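Local structure of tapirin (Caldicellulosiruptor hydrothermalis, 6N2C) at residues Val354-Asn359 with Phe442-Pro447; Val375-Asn380 with Lys393-Gly398; Asn464-Asp469 with Asn567-Glu572; Asp469-Asp474 with Ile517-Ile522. The protein probably binds cellulose at the cell surface, helping an extremely thermophilic bacterium adhere to plant biomass, through a zinc-containing beta-helical C-terminal domain. All coordinates share one frame; numbering follows the deposited sequence. Where two conformers were deposited one is given.

Contact 1: residues Val354-Asn359 with Phe442-Pro447; sequences VVYANN and FQIPYP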
loop_
_atom_site.group_PDB
_atom_site.type_symbol
_atom_site.label_atom_id
_atom_site.label_comp_id
_atom_site.label_asym_id
_atom_site.label_seq_id
_atom_site.Cartn_x
_atom_site.Cartn_y
_atom_site.Cartn_z
ATOM N N VAL A 354 -5.165 18.902 -10.284
ATOM C CA VAL A 354 -6.016 18.580 -11.418
ATOM C C VAL A 354 -6.620 17.206 -11.154
ATOM O O VAL A 354 -5.930 16.334 -10.683
ATOM C CB VAL A 354 -5.163 18.541 -12.758
ATOM C CG1 VAL A 354 -6.021 18.210 -13.935
ATOM C CG2 VAL A 354 -4.489 19.876 -12.965
ATOM N N VAL A 355 -7.865 17.023 -11.555
ATOM C CA VAL A 355 -8.554 15.763 -11.459
ATOM C C VAL A 355 -9.000 15.332 -12.828
ATOM O O VAL A 355 -9.617 16.152 -13.570
ATOM C CB VAL A 355 -9.786 15.910 -10.537
ATOM C CG1 VAL A 355 -10.700 14.652 -10.639
ATOM C CG2 VAL A 355 -9.333 16.195 -9.151
ATOM N N TYR A 356 -8.585 14.131 -13.265
ATOM C CA TYR A 356 -9.090 13.479 -14.463
ATOM C C TYR A 356 -9.971 12.266 -14.164
ATOM O O TYR A 356 -9.624 11.440 -13.333
ATOM C CB TYR A 356 -7.927 12.986 -15.320
ATOM C CG TYR A 356 -6.938 14.062 -15.750
ATOM C CD1 TYR A 356 -7.155 14.828 -16.932
ATOM C CD2 TYR A 356 -5.798 14.284 -15.049
ATOM C CE1 TYR A 356 -6.221 15.813 -17.293
ATOM C CE2 TYR A 356 -4.858 15.197 -15.457
ATOM C CZ TYR A 356 -5.084 15.967 -16.565
ATOM O OH TYR A 356 -4.179 16.908 -16.922
ATOM N N ALA A 357 -11.086 12.185 -14.829
ATOM C CA ALA A 357 -12.013 11.108 -14.699
ATOM C C ALA A 357 -12.717 10.767 -15.974
ATOM O O ALA A 357 -12.781 11.502 -16.975
ATOM C CB ALA A 357 -13.074 11.477 -13.639
ATOM N N ASN A 358 -13.181 9.529 -16.001
ATOM C CA ASN A 358 -14.180 9.076 -16.963
ATOM C C ASN A 358 -15.561 9.568 -16.438
ATOM O O ASN A 358 -15.982 10.654 -16.794
ATOM C CB ASN A 358 -14.093 7.571 -17.116
ATOM C CG ASN A 358 -15.093 7.042 -18.088
ATOM O OD1 ASN A 358 -15.380 7.693 -19.079
ATOM N ND2 ASN A 358 -15.634 5.870 -17.823
ATOM N N ASN A 359 -16.223 8.827 -15.540
ATOM C CA ASN A 359 -17.442 9.307 -14.896
ATOM C C ASN A 359 -17.134 9.998 -13.613
ATOM O O ASN A 359 -16.305 9.552 -12.826
ATOM C CB ASN A 359 -18.434 8.174 -14.699
ATOM C CG ASN A 359 -18.837 7.562 -16.019
ATOM O OD1 ASN A 359 -19.030 8.275 -17.023
ATOM N ND2 ASN A 359 -18.868 6.259 -16.076
ATOM N N PHE A 442 -10.354 15.879 -24.111
ATOM C CA PHE A 442 -9.088 15.768 -23.387
ATOM C C PHE A 442 -8.656 14.291 -23.392
ATOM O O PHE A 442 -9.457 13.354 -23.473
ATOM C CB PHE A 442 -9.168 16.316 -21.926
ATOM C CG PHE A 442 -10.141 15.573 -21.080
ATOM C CD1 PHE A 442 -11.501 15.831 -21.213
ATOM C CD2 PHE A 442 -9.717 14.552 -20.218
ATOM C CE1 PHE A 442 -12.439 15.156 -20.446
ATOM C CE2 PHE A 442 -10.649 13.861 -19.474
ATOM C CZ PHE A 442 -12.020 14.142 -19.618
ATOM N N GLN A 443 -7.376 14.109 -23.257
ATOM C CA GLN A 443 -6.755 12.784 -23.324
ATOM C C GLN A 443 -5.947 12.702 -22.025
ATOM O O GLN A 443 -5.063 13.461 -21.798
ATOM C CB GLN A 443 -5.821 12.591 -24.589
ATOM C CG GLN A 443 -6.521 12.470 -25.941
ATOM C CD GLN A 443 -7.051 13.794 -26.384
ATOM O OE1 GLN A 443 -6.280 14.711 -26.506
ATOM N NE2 GLN A 443 -8.378 13.923 -26.549
ATOM N N ILE A 444 -6.337 11.771 -21.134
ATOM C CA ILE A 444 -5.774 11.812 -19.795
ATOM C C ILE A 444 -4.323 11.313 -19.835
ATOM O O ILE A 444 -4.122 10.221 -20.338
ATOM C CB ILE A 444 -6.587 10.881 -18.906
ATOM C CG1 ILE A 444 -7.969 11.451 -18.735
ATOM C CG2 ILE A 444 -5.890 10.764 -17.522
ATOM C CD1 ILE A 444 -8.989 10.479 -18.172
ATOM N N PRO A 445 -3.376 12.053 -19.264
ATOM C CA PRO A 445 -1.943 11.701 -19.359
ATOM C C PRO A 445 -1.509 10.742 -18.208
ATOM O O PRO A 445 -0.819 11.133 -17.283
ATOM C CB PRO A 445 -1.280 13.012 -19.204
ATOM C CG PRO A 445 -2.189 13.790 -18.284
ATOM C CD PRO A 445 -3.555 13.399 -18.698
ATOM N N TYR A 446 -1.944 9.531 -18.372
ATOM C CA TYR A 446 -1.777 8.555 -17.318
ATOM C C TYR A 446 -0.308 8.301 -17.090
ATOM O O TYR A 446 0.435 8.119 -18.065
ATOM C CB TYR A 446 -2.428 7.271 -17.694
ATOM C CG TYR A 446 -3.953 7.272 -17.694
ATOM C CD1 TYR A 446 -4.669 7.327 -16.485
ATOM C CD2 TYR A 446 -4.643 7.248 -18.833
ATOM C CE1 TYR A 446 -6.022 7.291 -16.485
ATOM C CE2 TYR A 446 -6.033 7.224 -18.840
ATOM C CZ TYR A 446 -6.707 7.291 -17.638
ATOM O OH TYR A 446 -8.064 7.235 -17.624
ATOM N N PRO A 447 0.100 8.239 -15.834
ATOM C CA PRO A 447 1.467 7.717 -15.518
ATOM C C PRO A 447 1.769 6.343 -16.097
ATOM O O PRO A 447 0.905 5.490 -16.212
ATOM C CB PRO A 447 1.462 7.677 -14.002
ATOM C CG PRO A 447 0.519 8.781 -13.608
ATOM C CD PRO A 447 -0.598 8.639 -14.608
#
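The phenol ring of Tyr356 carries Pro445 on one face: Pro445 CD stands 3.9 Å from the ring centroid and 19° off its normal, a CH-pi contact displaced toward the hydroxyl end, with Pro445 CG also near Tyr356 OH. At the ring's edge, near its plane, Tyr356 CD1 meets Phe442 CD2 at 4.2 Å. Phe442 in turn receives Ala357 O in the plane of its own ring, Phe442 CZ being 3.8 Å from that oxygen, an arrangement that suits the slightly positive hydrogens of a benzene rim. Ile444 packs against the base of the tyrosine, and its CG2 lies 3.7 Å from Tyr356 CB. Because Tyr356 CG is anti to the carbonyl carbon (chi1 -58°), the ring slides past Ile444 and ends under the proline.

Without the phenol, as with an alanine at this position, Pro445 would probably lose its aromatic platform and a gap would open beside Ile444. Proline suits this exposed spot, for its CD hydrogens, on the carbon bonded to the amide nitrogen, are slightly positive and so suit the electron-rich ring face. Tyr377, on the next strand of the beta-helix, adjoins both Tyr356 and Phe442. Between these two segments the join is thus made by apolar, CH-pi and ring-edge contacts; a polar tie of the loop, from Tyr446 OH to Gly336 O, goes to another part of the solenoid.

Contact 2: residues Val375-Asn380 with Lys393-Gly398; sequences VLYCNN and KIVCSG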
loop_
_atom_site.group_PDB
_atom_site.type_symbol
_atom_site.label_atom_id
_atom_site.label_comp_id
_atom_site.label_asym_id
_atom_site.label_seq_id
_atom_site.Cartn_x
_atom_site.Cartn_y
_atom_site.Cartn_z
ATOM N N VAL A 375 -8.876 22.253 -11.536
ATOM C CA VAL A 375 -9.545 21.944 -12.737
ATOM C C VAL A 375 -9.941 20.464 -12.740
ATOM O O VAL A 375 -9.087 19.613 -12.471
ATOM C CB VAL A 375 -8.656 22.264 -13.946
ATOM C CG1 VAL A 375 -9.396 22.009 -15.230
ATOM C CG2 VAL A 375 -8.163 23.700 -13.866
ATOM N N LEU A 376 -11.185 20.160 -13.072
ATOM C CA LEU A 376 -11.687 18.807 -13.178
ATOM C C LEU A 376 -12.075 18.508 -14.627
ATOM O O LEU A 376 -12.829 19.290 -15.261
ATOM C CB LEU A 376 -12.857 18.578 -12.235
ATOM C CG LEU A 376 -12.438 18.837 -10.771
ATOM C CD1 LEU A 376 -12.826 20.232 -10.353
ATOM C CD2 LEU A 376 -13.002 17.832 -9.808
ATOM N N TYR A 377 -11.572 17.394 -15.154
ATOM C CA TYR A 377 -11.887 16.920 -16.473
ATOM C C TYR A 377 -12.668 15.592 -16.341
ATOM O O TYR A 377 -12.200 14.684 -15.659
ATOM C CB TYR A 377 -10.586 16.627 -17.295
ATOM C CG TYR A 377 -9.703 17.761 -17.539
ATOM C CD1 TYR A 377 -8.777 18.180 -16.637
ATOM C CD2 TYR A 377 -9.819 18.464 -18.732
ATOM C CE1 TYR A 377 -7.968 19.264 -16.850
ATOM C CE2 TYR A 377 -9.014 19.535 -18.986
ATOM C CZ TYR A 377 -8.086 19.933 -18.081
ATOM O OH TYR A 377 -7.308 21.036 -18.340
ATOM N N CYS A 378 -13.820 15.501 -16.989
ATOM C CA CYS A 378 -14.586 14.285 -17.060
ATOM C C CYS A 378 -15.241 14.034 -18.412
ATOM O O CYS A 378 -15.503 14.976 -19.202
ATOM C CB CYS A 378 -15.598 14.166 -15.889
ATOM S SG CYS A 378 -16.877 15.441 -15.997
ATOM N N ASN A 379 -15.567 12.759 -18.660
ATOM C CA ASN A 379 -16.415 12.422 -19.779
ATOM C C ASN A 379 -17.895 12.651 -19.433
ATOM O O ASN A 379 -18.588 13.431 -20.102
ATOM C CB ASN A 379 -16.163 11.002 -20.247
ATOM C CG ASN A 379 -17.229 10.554 -21.296
ATOM O OD1 ASN A 379 -17.662 11.356 -22.134
ATOM N ND2 ASN A 379 -17.572 9.274 -21.292
ATOM N N ASN A 380 -18.376 12.056 -18.330
ATOM C CA ASN A 380 -19.719 12.306 -17.901
ATOM C C ASN A 380 -19.691 12.866 -16.502
ATOM O O ASN A 380 -18.920 12.392 -15.655
ATOM C CB ASN A 380 -20.564 11.049 -17.970
ATOM C CG ASN A 380 -20.787 10.567 -19.388
ATOM O OD1 ASN A 380 -21.093 11.337 -20.312
ATOM N ND2 ASN A 380 -20.679 9.238 -19.566
ATOM N N LYS A 393 -12.534 25.164 -12.580
ATOM C CA LYS A 393 -13.081 24.836 -13.896
ATOM C C LYS A 393 -13.464 23.384 -13.988
ATOM O O LYS A 393 -12.799 22.519 -13.424
ATOM C CB LYS A 393 -12.066 25.159 -15.028
ATOM C CG LYS A 393 -12.522 24.909 -16.457
ATOM C CD LYS A 393 -11.438 25.247 -17.477
ATOM C CE LYS A 393 -11.993 25.293 -18.879
ATOM N NZ LYS A 393 -10.880 25.531 -19.874
ATOM N N ILE A 394 -14.567 23.114 -14.686
ATOM C CA ILE A 394 -14.930 21.743 -15.030
ATOM C C ILE A 394 -15.004 21.689 -16.546
ATOM O O ILE A 394 -15.614 22.547 -17.204
ATOM C CB ILE A 394 -16.246 21.324 -14.399
ATOM C CG1 ILE A 394 -16.197 21.471 -12.870
ATOM C CG2 ILE A 394 -16.729 19.955 -14.863
ATOM C CD1 ILE A 394 -17.523 21.225 -12.156
ATOM N N VAL A 395 -14.452 20.626 -17.089
ATOM C CA VAL A 395 -14.520 20.297 -18.498
ATOM C C VAL A 395 -15.271 19.019 -18.609
ATOM O O VAL A 395 -14.855 18.028 -18.036
ATOM C CB VAL A 395 -13.083 20.151 -19.073
ATOM C CG1 VAL A 395 -13.123 19.678 -20.515
ATOM C CG2 VAL A 395 -12.386 21.483 -19.006
ATOM N N CYS A 396 -16.362 18.958 -19.368
ATOM C CA CYS A 396 -17.102 17.746 -19.503
ATOM C C CYS A 396 -17.213 17.481 -21.035
ATOM O O CYS A 396 -17.887 18.242 -21.737
ATOM C CB CYS A 396 -18.503 17.838 -18.872
ATOM S SG CYS A 396 -19.492 16.375 -19.144
ATOM N N SER A 397 -16.607 16.401 -21.554
ATOM C CA SER A 397 -16.676 16.090 -22.998
ATOM C C SER A 397 -17.863 15.284 -23.385
ATOM O O SER A 397 -18.158 15.166 -24.588
ATOM C CB SER A 397 -15.421 15.318 -23.362
ATOM O OG SER A 397 -15.382 14.124 -22.553
ATOM N N GLY A 398 -18.604 14.676 -22.414
ATOM C CA GLY A 398 -19.702 13.787 -22.705
ATOM C C GLY A 398 -21.015 14.444 -22.356
ATOM O O GLY A 398 -21.358 15.448 -22.942
HETATM O O HOH W 1 -8.798 23.493 -19.799
#
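Tyr377 and Val395 lie side by side on one face of a parallel strand pair, the phenol's CD2 being 3.7 Å from Val395 CB. Val395 turns CG2 to the ring as well, close to Tyr377 CE2; valine, branched at CB, suits an extended strand and sets both methyls near the ring. Between the strands the join is tight: their axes run 4.7 Å apart at 10°, and the main chains alternate bonds in register. Leu376 N gives to Lys393 O, Val395 N reaches Leu376 O at 2.8 Å, Cys378 N gives to Val395 O, and Ser397 N gives to Cys378 O. On the face carrying Leu376, Ile394, Cys378 and Cys396, the packing is buried, with Cys378 SG 4.1 Å from Cys396 CB.

Parallel strands stacked in register like 374-378 and 393-396, each from a successive coil, are what build one face of a beta-helix.

On the face that Tyr377 shares with Val395 the ring packs closely, but the outer ends of Tyr377 and Lys393 meet through water. Lys393 stretches its chain out fully, CG anti to the backbone N (chi1 -178°), and its NZ donates a hydrogen bond to a water 2.9 Å away that also meets Tyr377 OH; the same ammonium forms a salt bridge with Glu418. Beyond the strands, Asn380 OD1 lies 3.7 Å from Gly398 CA and accepts a hydrogen bond from Thr399 N.

Contact 3: residues Asn464-Asp469 with Asn567-Glu572; sequences NWIRLD and NIIKIE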
loop_
_atom_site.group_PDB
_atom_site.type_symbol
_atom_site.label_atom_id
_atom_site.label_comp_id
_atom_site.label_asym_id
_atom_site.label_seq_id
_atom_site.Cartn_x
_atom_site.Cartn_y
_atom_site.Cartn_z
ATOM N N ASN A 464 14.139 -16.204 -9.570
ATOM C CA ASN A 464 15.409 -16.036 -10.159
ATOM C C ASN A 464 16.504 -15.844 -9.125
ATOM O O ASN A 464 17.653 -16.217 -9.362
ATOM C CB ASN A 464 15.458 -14.840 -11.144
ATOM C CG ASN A 464 15.072 -15.220 -12.548
ATOM O OD1 ASN A 464 14.190 -16.074 -12.780
ATOM N ND2 ASN A 464 15.643 -14.425 -13.549
ATOM N N TRP A 465 16.174 -15.253 -7.959
ATOM C CA TRP A 465 17.125 -14.858 -6.942
ATOM C C TRP A 465 17.062 -15.584 -5.584
ATOM O O TRP A 465 17.994 -15.512 -4.747
ATOM C CB TRP A 465 16.987 -13.300 -6.757
ATOM C CG TRP A 465 17.213 -12.586 -8.026
ATOM C CD1 TRP A 465 18.384 -12.298 -8.587
ATOM C CD2 TRP A 465 16.184 -12.119 -8.956
ATOM N NE1 TRP A 465 18.172 -11.644 -9.787
ATOM C CE2 TRP A 465 16.835 -11.530 -10.030
ATOM C CE3 TRP A 465 14.786 -12.150 -8.951
ATOM C CZ2 TRP A 465 16.150 -10.955 -11.103
ATOM C CZ3 TRP A 465 14.088 -11.627 -9.998
ATOM C CH2 TRP A 465 14.775 -11.052 -11.096
ATOM N N ILE A 466 15.982 -16.265 -5.307
ATOM C CA ILE A 466 15.836 -16.988 -4.079
ATOM C C ILE A 466 15.123 -18.286 -4.386
ATOM O O ILE A 466 13.989 -18.318 -4.874
ATOM C CB ILE A 466 15.171 -16.192 -2.884
ATOM C CG1 ILE A 466 15.175 -17.034 -1.650
ATOM C CG2 ILE A 466 13.793 -15.671 -3.213
ATOM C CD1 ILE A 466 14.827 -16.386 -0.334
ATOM N N ARG A 467 15.740 -19.396 -3.978
ATOM C CA ARG A 467 15.314 -20.747 -4.466
ATOM C C ARG A 467 15.339 -21.668 -3.271
ATOM O O ARG A 467 16.322 -22.445 -3.092
ATOM C CB ARG A 467 16.269 -21.250 -5.546
ATOM C CG ARG A 467 16.201 -20.345 -6.743
ATOM C CD ARG A 467 17.064 -20.780 -7.884
ATOM N NE ARG A 467 17.117 -19.772 -8.879
ATOM C CZ ARG A 467 17.931 -19.806 -9.933
ATOM N NH1 ARG A 467 18.631 -20.929 -10.232
ATOM N NH2 ARG A 467 18.044 -18.731 -10.710
ATOM N N LEU A 468 14.267 -21.658 -2.479
ATOM C CA LEU A 468 14.250 -22.475 -1.290
ATOM C C LEU A 468 14.235 -23.970 -1.605
ATOM O O LEU A 468 14.639 -24.786 -0.795
ATOM C CB LEU A 468 13.187 -22.042 -0.305
ATOM C CG LEU A 468 13.334 -20.587 0.167
ATOM C CD1 LEU A 468 12.158 -20.163 1.061
ATOM C CD2 LEU A 468 14.689 -20.306 0.789
ATOM N N ASP A 469 13.820 -24.335 -2.820
ATOM C CA ASP A 469 13.884 -25.744 -3.237
ATOM C C ASP A 469 15.287 -26.228 -3.455
ATOM O O ASP A 469 15.464 -27.455 -3.636
ATOM C CB ASP A 469 13.046 -25.978 -4.496
ATOM C CG ASP A 469 11.532 -25.995 -4.210
ATOM O OD1 ASP A 469 11.091 -26.077 -3.044
ATOM O OD2 ASP A 469 10.782 -26.006 -5.174
ATOM N N ASN A 567 23.331 -22.133 -4.335
ATOM C CA ASN A 567 22.391 -21.435 -5.165
ATOM C C ASN A 567 20.994 -21.357 -4.524
ATOM O O ASN A 567 19.951 -21.325 -5.238
ATOM C CB ASN A 567 22.246 -22.046 -6.581
ATOM C CG ASN A 567 23.509 -21.944 -7.472
ATOM O OD1 ASN A 567 23.507 -22.532 -8.549
ATOM N ND2 ASN A 567 24.513 -21.169 -7.095
ATOM N N ILE A 568 20.940 -21.247 -3.179
ATOM C CA ILE A 568 19.685 -21.004 -2.507
ATOM C C ILE A 568 19.357 -19.506 -2.659
ATOM O O ILE A 568 18.187 -19.101 -2.703
ATOM C CB ILE A 568 19.763 -21.456 -1.027
ATOM C CG1 ILE A 568 19.908 -22.921 -0.946
ATOM C CG2 ILE A 568 18.534 -20.975 -0.230
ATOM C CD1 ILE A 568 20.473 -23.420 0.347
ATOM N N ILE A 569 20.393 -18.680 -2.758
ATOM C CA ILE A 569 20.238 -17.312 -3.248
ATOM C C ILE A 569 21.202 -17.056 -4.346
ATOM O O ILE A 569 22.247 -17.684 -4.438
ATOM C CB ILE A 569 20.368 -16.265 -2.090
ATOM C CG1 ILE A 569 21.780 -16.315 -1.466
ATOM C CG2 ILE A 569 19.272 -16.503 -1.059
ATOM C CD1 ILE A 569 22.089 -15.232 -0.440
ATOM N N LYS A 570 20.820 -16.150 -5.225
ATOM C CA LYS A 570 21.701 -15.660 -6.293
ATOM C C LYS A 570 21.642 -14.152 -6.184
ATOM O O LYS A 570 20.492 -13.583 -6.120
ATOM C CB LYS A 570 21.188 -16.153 -7.696
ATOM C CG LYS A 570 21.467 -17.633 -7.975
ATOM C CD LYS A 570 21.732 -17.932 -9.479
ATOM C CE LYS A 570 22.223 -19.352 -9.658
ATOM N NZ LYS A 570 22.416 -19.670 -11.116
ATOM N N ILE A 571 22.809 -13.509 -6.262
ATOM C CA ILE A 571 22.905 -12.045 -6.195
ATOM C C ILE A 571 23.430 -11.564 -7.516
ATOM O O ILE A 571 24.510 -11.997 -7.939
ATOM C CB ILE A 571 23.783 -11.554 -5.041
ATOM C CG1 ILE A 571 23.233 -12.037 -3.686
ATOM C CG2 ILE A 571 23.910 -10.014 -5.072
ATOM C CD1 ILE A 571 24.248 -11.872 -2.556
ATOM N N GLU A 572 22.653 -10.748 -8.217
ATOM C CA GLU A 572 23.065 -10.287 -9.505
ATOM C C GLU A 572 23.256 -8.790 -9.421
ATOM O O GLU A 572 22.623 -8.077 -8.584
ATOM C CB GLU A 572 22.161 -10.814 -10.601
ATOM C CG GLU A 572 21.073 -9.910 -11.093
ATOM C CD GLU A 572 20.393 -10.457 -12.355
ATOM O OE1 GLU A 572 19.570 -11.370 -12.181
ATOM O OE2 GLU A 572 20.685 -9.991 -13.506
HETATM O O HOH W 2 18.083 -13.068 -13.207
HETATM O O HOH W 3 19.998 -18.747 -12.881
#
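Trp465, Lys570 and Arg467 give up the most surface where the segments 464-469 and 567-572 meet. Trp465 offers its indole edge: NE1 donates to Glu572 OE1 at 2.8 Å, an anti-side approach with the carboxylate oxygen 19° out of the indole plane and the ring and carboxylate planes 49° apart. Lys570 O also lies at that edge, near Trp465 CD1. Tryptophan suits the place because one broad, largely apolar side chain can be buried while its single N-H still finds a carboxylate. A water accepts from Asn464 ND2 and donates to Glu572 OE1, giving that oxygen a second donor.

Lys570 works through both backbone and side chain. Its N donates to Trp465 O at 2.9 Å, while its aliphatic CD lies over one face of the Arg467 guanidinium, 4.0 Å from Arg467 NH2. The two cationic ends come close, Arg467 NH1 and Lys570 NZ being 4.1 Å apart, and a water accepting from Arg467 NH2 and Lys570 NZ probably eases their repulsion. Arg467 is steadied from its own side, since NH2 donates to Asn464 O and NE to Thr463 O, and its backbone N gives to Ile568 O at 2.8 Å.

The bonds Lys570 N to Trp465 O and Arg467 N to Ile568 O flank a single bridge between Ile466 and Ile569. Just before it, Asn567, with positive phi, is the C-prime residue of a Schellman motif closing helix 557-565.

Contact 4: residues Asp469-Asp474 with Ile517-Ile522; sequences DNIVED and ITKSGI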
loop_
_atom_site.group_PDB
_atom_site.type_symbol
_atom_site.label_atom_id
_atom_site.label_comp_id
_atom_site.label_asym_id
_atom_site.label_seq_id
_atom_site.Cartn_x
_atom_site.Cartn_y
_atom_site.Cartn_z
ATOM N N ASP A 469 13.820 -24.335 -2.820
ATOM C CA ASP A 469 13.884 -25.744 -3.237
ATOM C C ASP A 469 15.287 -26.228 -3.455
ATOM O O ASP A 469 15.464 -27.455 -3.636
ATOM C CB ASP A 469 13.046 -25.978 -4.496
ATOM C CG ASP A 469 11.532 -25.995 -4.210
ATOM O OD1 ASP A 469 11.091 -26.077 -3.044
ATOM O OD2 ASP A 469 10.782 -26.006 -5.174
ATOM N N ASN A 470 16.298 -25.329 -3.465
ATOM C CA ASN A 470 17.680 -25.703 -3.560
ATOM C C ASN A 470 18.241 -26.107 -2.188
ATOM O O ASN A 470 19.438 -26.377 -2.101
ATOM C CB ASN A 470 18.530 -24.666 -4.253
ATOM C CG ASN A 470 18.268 -24.633 -5.728
ATOM O OD1 ASN A 470 17.667 -25.611 -6.271
ATOM N ND2 ASN A 470 18.783 -23.619 -6.433
ATOM N N ILE A 471 17.423 -26.112 -1.129
ATOM C CA ILE A 471 17.843 -26.647 0.148
ATOM C C ILE A 471 17.607 -28.173 0.072
ATOM O O ILE A 471 16.455 -28.610 0.178
ATOM C CB ILE A 471 17.043 -26.072 1.327
ATOM C CG1 ILE A 471 17.184 -24.554 1.437
ATOM C CG2 ILE A 471 17.423 -26.730 2.600
ATOM C CD1 ILE A 471 16.140 -23.963 2.300
ATOM N N VAL A 472 18.702 -28.942 -0.126
ATOM C CA VAL A 472 18.630 -30.428 -0.219
ATOM C C VAL A 472 19.306 -31.096 0.957
ATOM O O VAL A 472 19.298 -32.314 1.053
ATOM C CB VAL A 472 19.178 -30.914 -1.588
ATOM C CG1 VAL A 472 18.374 -30.265 -2.691
ATOM C CG2 VAL A 472 20.665 -30.604 -1.757
ATOM N N GLU A 473 19.935 -30.295 1.833
ATOM C CA GLU A 473 20.605 -30.765 3.049
ATOM C C GLU A 473 20.326 -29.789 4.157
ATOM O O GLU A 473 20.105 -28.593 3.900
ATOM C CB GLU A 473 22.149 -30.879 2.833
ATOM C CG GLU A 473 22.996 -29.605 2.926
ATOM C CD GLU A 473 24.525 -29.865 2.878
ATOM O OE1 GLU A 473 24.928 -31.067 2.693
ATOM O OE2 GLU A 473 25.327 -28.887 3.034
ATOM N N ASP A 474 20.354 -30.266 5.394
ATOM C CA ASP A 474 20.356 -29.362 6.512
ATOM C C ASP A 474 21.777 -28.804 6.780
ATOM O O ASP A 474 22.803 -29.515 6.540
ATOM C CB ASP A 474 19.906 -30.061 7.797
ATOM C CG ASP A 474 18.467 -30.516 7.757
ATOM O OD1 ASP A 474 17.662 -30.070 6.888
ATOM O OD2 ASP A 474 18.103 -31.299 8.651
ATOM N N ILE A 517 16.445 -20.282 7.598
ATOM C CA ILE A 517 16.113 -20.379 6.210
ATOM C C ILE A 517 15.584 -21.790 5.978
ATOM O O ILE A 517 16.390 -22.745 6.140
ATOM C CB ILE A 517 17.293 -20.115 5.296
ATOM C CG1 ILE A 517 17.914 -18.710 5.552
ATOM C CG2 ILE A 517 16.811 -20.184 3.822
ATOM C CD1 ILE A 517 19.011 -18.751 6.615
ATOM N N THR A 518 14.322 -21.942 5.593
ATOM C CA THR A 518 13.738 -23.311 5.683
ATOM C C THR A 518 12.724 -23.598 4.639
ATOM O O THR A 518 12.099 -22.678 4.095
ATOM C CB THR A 518 13.098 -23.548 7.025
ATOM O OG1 THR A 518 12.561 -24.905 7.072
ATOM C CG2 THR A 518 11.968 -22.600 7.342
ATOM N N LYS A 519 12.723 -24.860 4.156
ATOM C CA LYS A 519 11.678 -25.301 3.230
ATOM C C LYS A 519 10.349 -25.535 3.912
ATOM O O LYS A 519 9.323 -25.645 3.247
ATOM C CB LYS A 519 12.063 -26.603 2.580
ATOM C CG LYS A 519 13.149 -26.528 1.597
ATOM C CD LYS A 519 13.088 -27.635 0.462
ATOM C CE LYS A 519 13.387 -29.003 0.993
ATOM N NZ LYS A 519 13.849 -29.959 -0.092
ATOM N N SER A 520 10.313 -25.642 5.216
ATOM C CA SER A 520 9.090 -25.724 6.025
ATOM C C SER A 520 8.499 -24.325 6.200
ATOM O O SER A 520 9.034 -23.342 5.656
ATOM C CB SER A 520 9.349 -26.384 7.428
ATOM O OG SER A 520 10.146 -25.576 8.315
ATOM N N GLY A 521 7.417 -24.252 6.961
ATOM C CA GLY A 521 7.057 -22.984 7.582
ATOM C C GLY A 521 7.860 -22.739 8.842
ATOM O O GLY A 521 8.723 -23.539 9.182
ATOM N N ILE A 522 7.606 -21.639 9.468
ATOM C CA ILE A 522 8.185 -21.228 10.739
ATOM C C ILE A 522 7.110 -20.813 11.668
ATOM O O ILE A 522 6.434 -19.845 11.420
ATOM C CB ILE A 522 9.225 -20.082 10.642
ATOM C CG1 ILE A 522 10.392 -20.476 9.757
ATOM C CG2 ILE A 522 9.735 -19.736 12.022
ATOM C CD1 ILE A 522 11.328 -19.355 9.312
HETATM O O HOH W 4 14.227 -29.667 -3.058
#
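CG2 of Ile517, on the strand at the start of 517-522, lies 4.1 Å from Ile471 CD1, while the rest of the Ile517 side chain leads off. Branched aliphatic chains suit this buried spot, and Ile471 CD1 also reaches the backbone of Thr518, whose CB is directed away from this loop.

Ile517 and Thr518 end strand 513-518, one of the parallel strands of the beta-helix, between 534-537 and 483-488; the loop 469-474, entered through a 3-10 turn, lies against the point where that strand ends.

Lys519 follows and, with Ile471, makes up the greater part of the contact. Its CG packs 3.9 Å from Ile471 CB as the two side chains slide past each other; the chain then bends at chi3 (-70°), which brings NZ to Ile471 O at 2.9 Å, nearly in line with the C=O bond. A water 3.0 Å from Lys519 NZ accepts from it and donates to Asp469 O. Lysine fits because its methylenes can cover an isoleucine while its ammonium serves a backbone carbonyl; a methionine here would probably leave Ile471 O without its donor and the bridging water without one of its partners.

After Lys519, Ser520 OG donates to Gly521 O at 2.6 Å.

How the contacts relate
Contacts 1 and 2 adjoin, their centres 9 Å apart, because strands 354-356 and 374-378 are neighbours in the beta-helix; Val355 O and Tyr377 N, 2.8 Å apart, probably share a hydrogen bond, and Phe442 packs on both Tyr377 and Cys378. Along the chain, contact 2 is nested within the loop closed by contact 1. Contacts 3 and 4 form a second pair, centres 12 Å apart, which share Asp469; Asn567 O and Asn470 ND2 probably bond at 2.8 Å, and Ile568 packs on Ile471. The pairs are far apart: contacts 2 and 4 have centres about 56 Å apart, on opposite sides of the chain's centre. All four lie away from the zinc site of His530, Asp532 and Glu551.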